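Long-range contact in hellethionin-D (Helleborus purpurascens, PDB 3SZS), which is a small plant defence toxin that seems to act at the membrane of animal cells, though its precise function is unknown: residues A[11-16]-A[30-35]. Numbering follows the deposited sequence.
Sequences NCYNAC and CDCIHV
Cys-12 and Cys-30 are joined by a disulfide, SG to SG 2.0 Å with chi3 -74°, which ties helix 7-18 to the point where the chain leaves helix 23-29 and runs into strand 32-34. The bond brings CB of Cys-12 to 3.6 Å from CB of Cys-30. Packing is tight around it: SG of Cys-30 sits 3.3 Å from the backbone N of Tyr-13, CB of Cys-16 lies near the same sulfur, and CB of Tyr-13 comes close to CB of Cys-30. Cys-12, Tyr-13 and Cys-16, spaced i, i+1, i+4 on one side of the helix, thus gather round this sulfur.

Tyr-13, buried like Cys-30 and Cys-32, carries the contact from the disulfide to the far end. With CG anti to the backbone N (chi1 -178°), the ring leaves the helix and reaches along the strand. Its CB lies 4.0 Å from SG of Cys-32, and that sulfur meets the ring obliquely, 5.3 Å from its centroid. The ring is further enclosed by Ser-2 and Cys-4 of strand 2-4 and by Gln-23 and Cys-26 of helix 23-29.

At the looser, partly exposed end, His-34 approaches from the opposite direction. The two rings meet rim to rim with planes at 55°, and a hydrogen bond of 2.6 Å links Tyr-13 OH to His-34 NE2, the hydroxyl oxygen lying in the imidazole plane.

The result is a worked example of a disulfide-rich thionin core, where Cys-4–Cys-32 and Cys-16–Cys-26 supplement the central bridge: covalent bonds secure one end, while a single short hydrogen bond links the other. Either group could donate, so a change in the charge of His-34 would probably alter the bond's direction rather than necessarily break it.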
loop_
_atom_site.group_PDB
_atom_site.type_symbol
_atom_site.label_atom_id
_atom_site.label_comp_id
_atom_site.label_asym_id
_atom_site.label_seq_id
_atom_site.Cartn_x
_atom_site.Cartn_y
_atom_site.Cartn_z
ATOM N N ASN A 11 7.781 0.510 -0.765
ATOM C CA ASN A 11 8.455 -0.598 -1.436
ATOM C C ASN A 11 7.894 -1.920 -0.988
ATOM O O ASN A 11 7.725 -2.835 -1.790
ATOM C CB ASN A 11 9.951 -0.560 -1.168
ATOM C CG ASN A 11 10.642 0.463 -2.011
ATOM O OD1 ASN A 11 10.983 0.187 -3.164
ATOM N ND2 ASN A 11 10.858 1.657 -1.456
ATOM N N CYS A 12 7.601 -2.010 0.305
ATOM C CA CYS A 12 6.922 -3.163 0.839
ATOM C C CYS A 12 5.667 -3.436 -0.004
ATOM O O CYS A 12 5.486 -4.545 -0.490
ATOM C CB CYS A 12 6.594 -2.953 2.329
ATOM S SG CYS A 12 5.722 -4.341 3.126
ATOM N N TYR A 13 4.839 -2.406 -0.208
ATOM C CA TYR A 13 3.551 -2.557 -0.893
ATOM C C TYR A 13 3.696 -2.998 -2.345
ATOM O O TYR A 13 3.025 -3.942 -2.778
ATOM C CB TYR A 13 2.728 -1.259 -0.849
ATOM C CG TYR A 13 1.370 -1.403 -1.507
ATOM C CD1 TYR A 13 0.256 -1.790 -0.764
ATOM C CD2 TYR A 13 1.201 -1.179 -2.879
ATOM C CE1 TYR A 13 -0.999 -1.946 -1.361
ATOM C CE2 TYR A 13 -0.055 -1.329 -3.489
ATOM C CZ TYR A 13 -1.152 -1.722 -2.722
ATOM O OH TYR A 13 -2.408 -1.886 -3.297
ATOM N N ASN A 14 4.539 -2.301 -3.100
ATOM C CA ASN A 14 4.730 -2.637 -4.513
ATOM C C ASN A 14 5.246 -4.061 -4.736
ATOM O O ASN A 14 4.739 -4.768 -5.611
ATOM C CB ASN A 14 5.649 -1.633 -5.206
ATOM C CG ASN A 14 5.033 -0.251 -5.301
ATOM O OD1 ASN A 14 3.816 -0.086 -5.191
ATOM N ND2 ASN A 14 5.874 0.752 -5.496
ATOM N N ALA A 15 6.238 -4.480 -3.948
ATOM C CA ALA A 15 6.788 -5.837 -4.074
ATOM C C ALA A 15 5.730 -6.880 -3.705
ATOM O O ALA A 15 5.600 -7.913 -4.372
ATOM C CB ALA A 15 8.043 -6.004 -3.217
ATOM N N CYS A 16 4.975 -6.589 -2.645
ATOM C CA CYS A 16 3.870 -7.427 -2.204
ATOM C C CYS A 16 2.864 -7.620 -3.334
ATOM O O CYS A 16 2.468 -8.750 -3.640
ATOM C CB CYS A 16 3.190 -6.786 -0.984
ATOM S SG CYS A 16 1.736 -7.616 -0.339
ATOM N N CYS A 30 2.102 -4.231 4.911
ATOM C CA CYS A 30 2.995 -3.075 4.744
ATOM C C CYS A 30 2.537 -1.816 5.473
ATOM O O CYS A 30 3.115 -0.740 5.282
ATOM C CB CYS A 30 3.162 -2.800 3.243
ATOM S SG CYS A 30 3.830 -4.237 2.356
ATOM N N ASP A 31 1.532 -1.950 6.337
ATOM C CA ASP A 31 0.916 -0.797 6.994
ATOM C C ASP A 31 0.540 0.273 5.933
ATOM O O ASP A 31 1.036 1.395 5.964
ATOM C CB ASP A 31 1.861 -0.222 8.079
ATOM C CG ASP A 31 1.825 -1.001 9.415
ATOM O OD1 ASP A 31 0.990 -1.910 9.593
ATOM O OD2 ASP A 31 2.634 -0.671 10.315
ATOM N N CYS A 32 -0.297 -0.106 4.961
ATOM C CA CYS A 32 -0.822 0.858 3.964
ATOM C C CYS A 32 -2.345 0.787 3.872
ATOM O O CYS A 32 -2.968 -0.146 4.394
ATOM C CB CYS A 32 -0.218 0.630 2.569
ATOM S SG CYS A 32 1.590 0.620 2.513
ATOM N N ILE A 33 -2.929 1.775 3.188
ATOM C CA ILE A 33 -4.385 1.911 3.068
ATOM C C ILE A 33 -4.808 2.205 1.628
ATOM O O ILE A 33 -3.976 2.546 0.786
ATOM C CB ILE A 33 -4.940 3.025 4.007
ATOM C CG1 ILE A 33 -4.338 4.405 3.671
ATOM C CG2 ILE A 33 -4.668 2.663 5.460
ATOM C CD1 ILE A 33 -4.859 5.544 4.547
ATOM N N HIS A 34 -6.106 2.075 1.360
ATOM C CA HIS A 34 -6.660 2.314 0.031
ATOM C C HIS A 34 -7.806 3.294 0.084
ATOM O O HIS A 34 -8.736 3.123 0.878
ATOM C CB HIS A 34 -7.137 1.012 -0.604
ATOM C CG HIS A 34 -6.019 0.091 -0.956
ATOM N ND1 HIS A 34 -5.566 -0.888 -0.098
ATOM C CD2 HIS A 34 -5.230 0.027 -2.057
ATOM C CE1 HIS A 34 -4.547 -1.519 -0.660
ATOM N NE2 HIS A 34 -4.327 -0.984 -1.849
ATOM N N VAL A 35 -7.730 4.303 -0.787
ATOM C CA VAL A 35 -8.698 5.397 -0.861
ATOM C C VAL A 35 -9.309 5.484 -2.260
ATOM O O VAL A 35 -8.683 5.073 -3.232
ATOM C CB VAL A 35 -8.031 6.758 -0.536
ATOM C CG1 VAL A 35 -7.472 6.756 0.876
ATOM C CG2 VAL A 35 -6.929 7.077 -1.542
#